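Local coordinates for protein virulence factor (Pectobacterium carotovorum, PDB 2W3Y) that serves as a virulence factor of a Drosophila pathogen, carries a covalently attached palmitoyl chain and binds to lipid vesicles, at residues Q149-Q163 and F198-A210. Sequence-based numbering, arbitrary orientation.
Sequences QNFGNGLSAEMNKTQ and FKQEQKKIATSCA. With PLM (palmitic acid), chain C.
Met159, in the last turn of helix 142-159, lays its thioether over one face of the Phe198 ring, a Met-aromatic contact that packs the helix against the loop joining antiparallel strands 185-198 and 214-228 of the mixed sheet. This loop carries the S-palmitoylated Cys209. With CG between the backbone N and the carbonyl carbon (chi1 73°), the Met159 side chain reaches the ring obliquely; SD lies 4.3 Å from the Phe198 centroid, and CE sits over the rim near CD2. Tyr168 and Phe219 also meet this ring, and C6 of the palmitoyl chain touches its edge.

The extended chain of Lys203 runs past Met159 in the opposite direction, its CG 3.6 Å from Met159 SD. The buried lysine donates from NZ to Met159 O at 2.8 Å, tying the loop to the helix C-terminus, where the dipole would probably favour a positive charge; Gln200 OE1 and Ala164 O also accept from NZ. Further back, Ser156 CB packs on Ala206 CB at 3.9 Å, and the backbones come close at Gly152, whose CA lies 3.4 Å from Ala206 O.

The flanks are looser and wetter. The side chains of Gln163 and Gln200 cross, their amide planes 26° apart, while a water links Gln163 O to Gln200 N. At the other end, Gln149 NE2 merely rests against Ala210 CB. In contrast to these flanks, Cys209 is buried: its SG is bonded to palmitoyl C1 at 1.6 Å, and Cys209 N makes a weak hydrogen bond to the acyl oxygen O2.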
# COMPACT_ATOMS: atom_id res chain seq x y z
N GLN A 149 15.19 6.32 -3.46
CA GLN A 149 16.14 7.40 -3.71
C GLN A 149 15.83 8.10 -5.04
O GLN A 149 15.74 9.35 -5.09
CB GLN A 149 17.57 6.86 -3.64
CG GLN A 149 18.65 7.86 -4.00
CD GLN A 149 20.02 7.40 -3.56
OE1 GLN A 149 20.49 6.31 -3.93
NE2 GLN A 149 20.69 8.23 -2.77
N ASN A 150 15.66 7.30 -6.09
CA ASN A 150 15.36 7.83 -7.41
C ASN A 150 13.98 8.48 -7.46
O ASN A 150 13.83 9.55 -8.05
CB ASN A 150 15.46 6.75 -8.49
CG ASN A 150 16.89 6.23 -8.66
OD1 ASN A 150 17.86 6.90 -8.29
ND2 ASN A 150 17.01 5.04 -9.23
N PHE A 151 12.99 7.84 -6.83
CA PHE A 151 11.65 8.42 -6.75
C PHE A 151 11.66 9.74 -5.97
O PHE A 151 10.92 10.67 -6.30
CB PHE A 151 10.64 7.44 -6.15
CG PHE A 151 9.22 7.92 -6.27
CD1 PHE A 151 8.56 7.91 -7.50
CD2 PHE A 151 8.55 8.42 -5.16
CE1 PHE A 151 7.25 8.37 -7.62
CE2 PHE A 151 7.21 8.88 -5.27
CZ PHE A 151 6.58 8.85 -6.50
N GLY A 152 12.49 9.81 -4.93
CA GLY A 152 12.62 11.02 -4.11
C GLY A 152 12.95 12.29 -4.90
O GLY A 152 12.54 13.38 -4.51
N ASN A 153 13.68 12.15 -6.00
CA ASN A 153 13.96 13.27 -6.91
C ASN A 153 12.68 13.92 -7.45
O ASN A 153 12.53 15.16 -7.43
CB ASN A 153 14.84 12.83 -8.07
CG ASN A 153 16.27 12.55 -7.66
OD1 ASN A 153 16.83 11.52 -8.05
ND2 ASN A 153 16.87 13.45 -6.90
N GLY A 154 11.77 13.08 -7.93
CA GLY A 154 10.49 13.55 -8.45
C GLY A 154 9.59 14.10 -7.37
O GLY A 154 8.93 15.11 -7.56
N LEU A 155 9.57 13.42 -6.22
CA LEU A 155 8.76 13.81 -5.09
C LEU A 155 9.16 15.19 -4.58
O LEU A 155 8.30 16.06 -4.34
CB LEU A 155 8.92 12.77 -3.98
CG LEU A 155 7.87 12.55 -2.90
CD1 LEU A 155 6.46 12.30 -3.46
CD2 LEU A 155 8.31 11.36 -2.03
N SER A 156 10.47 15.38 -4.43
CA SER A 156 11.09 16.61 -3.95
C SER A 156 10.75 17.80 -4.84
O SER A 156 10.37 18.88 -4.34
CB SER A 156 12.62 16.42 -3.88
OG SER A 156 13.26 17.60 -3.41
N ALA A 157 10.90 17.59 -6.15
CA ALA A 157 10.50 18.57 -7.15
C ALA A 157 9.04 19.02 -6.99
O ALA A 157 8.75 20.23 -7.03
CB ALA A 157 10.74 18.01 -8.56
N GLU A 158 8.12 18.08 -6.80
CA GLU A 158 6.70 18.44 -6.64
C GLU A 158 6.41 19.18 -5.33
O GLU A 158 5.78 20.23 -5.37
CB GLU A 158 5.75 17.24 -6.77
CG GLU A 158 5.76 16.55 -8.14
CD GLU A 158 5.11 17.35 -9.25
OE1 GLU A 158 4.67 18.50 -9.02
OE2 GLU A 158 5.01 16.81 -10.38
N MET A 159 6.87 18.64 -4.21
CA MET A 159 6.60 19.21 -2.88
C MET A 159 7.19 20.60 -2.64
O MET A 159 6.63 21.39 -1.88
CB MET A 159 6.96 18.24 -1.74
CG MET A 159 8.45 17.99 -1.41
SD MET A 159 8.64 16.72 -0.08
CE MET A 159 7.19 15.70 -0.39
N ASN A 160 8.29 20.90 -3.30
CA ASN A 160 8.98 22.18 -3.12
C ASN A 160 8.43 23.32 -4.00
O ASN A 160 8.95 24.44 -3.98
CB ASN A 160 10.48 22.01 -3.31
CG ASN A 160 11.15 21.34 -2.12
OD1 ASN A 160 11.87 20.35 -2.28
ND2 ASN A 160 10.92 21.87 -0.92
N LYS A 161 7.37 23.03 -4.74
CA LYS A 161 6.75 24.02 -5.62
C LYS A 161 6.10 25.14 -4.83
O LYS A 161 6.15 26.29 -5.26
CB LYS A 161 5.74 23.35 -6.56
CG LYS A 161 6.40 22.59 -7.70
CD LYS A 161 5.39 21.94 -8.65
CE LYS A 161 6.11 21.36 -9.86
NZ LYS A 161 5.26 20.44 -10.67
N THR A 162 5.49 24.80 -3.68
CA THR A 162 4.93 25.80 -2.76
C THR A 162 5.29 25.52 -1.30
O THR A 162 5.93 24.51 -0.97
CB THR A 162 3.37 25.92 -2.87
OG1 THR A 162 2.76 24.78 -2.27
CG2 THR A 162 2.90 26.05 -4.32
N GLN A 163 4.82 26.41 -0.41
CA GLN A 163 5.06 26.28 1.03
C GLN A 163 4.05 25.37 1.72
O GLN A 163 4.20 25.05 2.90
CB GLN A 163 5.03 27.66 1.70
CG GLN A 163 6.17 28.56 1.29
CD GLN A 163 7.52 28.00 1.66
OE1 GLN A 163 8.37 27.78 0.80
NE2 GLN A 163 7.72 27.75 2.95
N PHE A 198 4.04 15.90 4.28
CA PHE A 198 5.31 16.54 4.60
C PHE A 198 5.00 18.01 4.86
O PHE A 198 4.49 18.70 3.99
CB PHE A 198 6.29 16.48 3.42
CG PHE A 198 6.85 15.12 3.13
CD1 PHE A 198 8.14 14.77 3.57
CD2 PHE A 198 6.12 14.20 2.37
CE1 PHE A 198 8.69 13.52 3.28
CE2 PHE A 198 6.67 12.93 2.06
CZ PHE A 198 7.96 12.59 2.53
N LYS A 199 5.35 18.48 6.06
CA LYS A 199 5.36 19.91 6.38
C LYS A 199 6.59 20.57 5.73
O LYS A 199 7.56 19.88 5.39
CB LYS A 199 5.44 20.10 7.91
CG LYS A 199 4.31 19.47 8.71
CD LYS A 199 4.28 20.03 10.14
CE LYS A 199 3.84 19.00 11.15
NZ LYS A 199 2.52 18.40 10.83
N GLN A 200 6.56 21.89 5.56
CA GLN A 200 7.68 22.58 4.88
C GLN A 200 9.06 22.14 5.38
O GLN A 200 9.94 21.83 4.59
CB GLN A 200 7.54 24.11 4.98
CG GLN A 200 8.62 24.86 4.18
CD GLN A 200 8.62 24.48 2.71
OE1 GLN A 200 7.56 24.42 2.08
NE2 GLN A 200 9.79 24.22 2.14
N GLU A 201 9.23 22.09 6.71
CA GLU A 201 10.53 21.79 7.34
C GLU A 201 10.96 20.32 7.16
O GLU A 201 12.12 19.97 7.38
CB GLU A 201 10.52 22.20 8.81
CG GLU A 201 9.53 21.40 9.70
CD GLU A 201 9.65 21.70 11.19
OE1 GLU A 201 9.27 22.82 11.62
OE2 GLU A 201 10.11 20.80 11.94
N GLN A 202 10.02 19.47 6.75
CA GLN A 202 10.29 18.06 6.48
C GLN A 202 10.65 17.76 5.02
O GLN A 202 11.07 16.64 4.71
CB GLN A 202 9.07 17.23 6.87
CG GLN A 202 8.80 17.17 8.34
CD GLN A 202 7.52 16.46 8.64
OE1 GLN A 202 6.45 16.90 8.23
NE2 GLN A 202 7.62 15.36 9.38
N LYS A 203 10.48 18.73 4.12
CA LYS A 203 10.61 18.44 2.67
C LYS A 203 12.00 17.97 2.26
O LYS A 203 12.12 17.14 1.35
CB LYS A 203 10.10 19.60 1.80
CG LYS A 203 8.60 19.76 1.92
CD LYS A 203 8.06 20.99 1.22
CE LYS A 203 6.58 21.17 1.52
NZ LYS A 203 6.03 22.32 0.72
N LYS A 204 13.02 18.49 2.95
CA LYS A 204 14.43 18.06 2.84
C LYS A 204 14.66 16.54 2.86
O LYS A 204 15.62 16.06 2.25
CB LYS A 204 15.24 18.68 3.99
CG LYS A 204 16.27 19.74 3.59
CD LYS A 204 15.63 21.02 3.00
CE LYS A 204 16.09 22.30 3.72
NZ LYS A 204 15.37 22.51 5.03
N ILE A 205 13.80 15.81 3.56
CA ILE A 205 13.94 14.35 3.71
C ILE A 205 13.96 13.60 2.36
O ILE A 205 14.70 12.61 2.21
CB ILE A 205 12.84 13.77 4.64
CG1 ILE A 205 13.04 14.29 6.07
CG2 ILE A 205 12.83 12.21 4.62
CD1 ILE A 205 11.83 14.08 6.98
N ALA A 206 13.19 14.11 1.40
CA ALA A 206 13.06 13.50 0.06
C ALA A 206 14.36 13.45 -0.77
O ALA A 206 14.44 12.72 -1.77
CB ALA A 206 11.93 14.17 -0.74
N THR A 207 15.36 14.22 -0.37
CA THR A 207 16.68 14.16 -1.03
C THR A 207 17.84 13.80 -0.09
O THR A 207 18.98 14.20 -0.33
CB THR A 207 17.00 15.50 -1.73
OG1 THR A 207 16.86 16.57 -0.78
CG2 THR A 207 16.07 15.71 -2.93
N SER A 208 17.56 13.04 0.96
CA SER A 208 18.55 12.76 2.00
C SER A 208 18.98 11.29 2.05
O SER A 208 19.72 10.90 2.95
CB SER A 208 17.97 13.14 3.36
OG SER A 208 17.04 12.15 3.77
N CYS A 209 18.51 10.48 1.10
CA CYS A 209 18.72 9.03 1.14
C CYS A 209 20.18 8.60 0.91
O CYS A 209 20.53 7.43 1.16
CB CYS A 209 17.81 8.31 0.15
SG CYS A 209 16.03 8.24 0.60
N ALA A 210 21.02 9.52 0.43
CA ALA A 210 22.44 9.21 0.19
C ALA A 210 23.35 9.71 1.32
O ALA A 210 24.53 9.37 1.37
CB ALA A 210 22.89 9.78 -1.16
C1 PLM C . 15.08 9.23 -0.27
O2 PLM C . 15.87 10.09 -0.73
C2 PLM C . 13.87 9.65 0.56
C3 PLM C . 12.54 9.45 -0.16
C4 PLM C . 11.34 9.92 0.66
C5 PLM C . 10.94 8.93 1.75
C6 PLM C . 10.20 9.59 2.91
C7 PLM C . 9.46 8.56 3.76
C8 PLM C . 9.28 9.00 5.22
C9 PLM C . 7.81 9.34 5.47
CA PLM C . 7.09 8.37 6.40
CB PLM C . 6.01 7.59 5.66
CC PLM C . 5.74 6.27 6.37
CD PLM C . 5.56 5.12 5.39
CE PLM C . 4.18 4.50 5.58
CF PLM C . 4.11 3.10 4.97
O HOH W 1 16.59 11.56 -3.83
O HOH W 2 13.35 17.63 -0.99
O HOH W 3 9.12 24.76 -0.97
O HOH W 4 4.28 23.18 5.06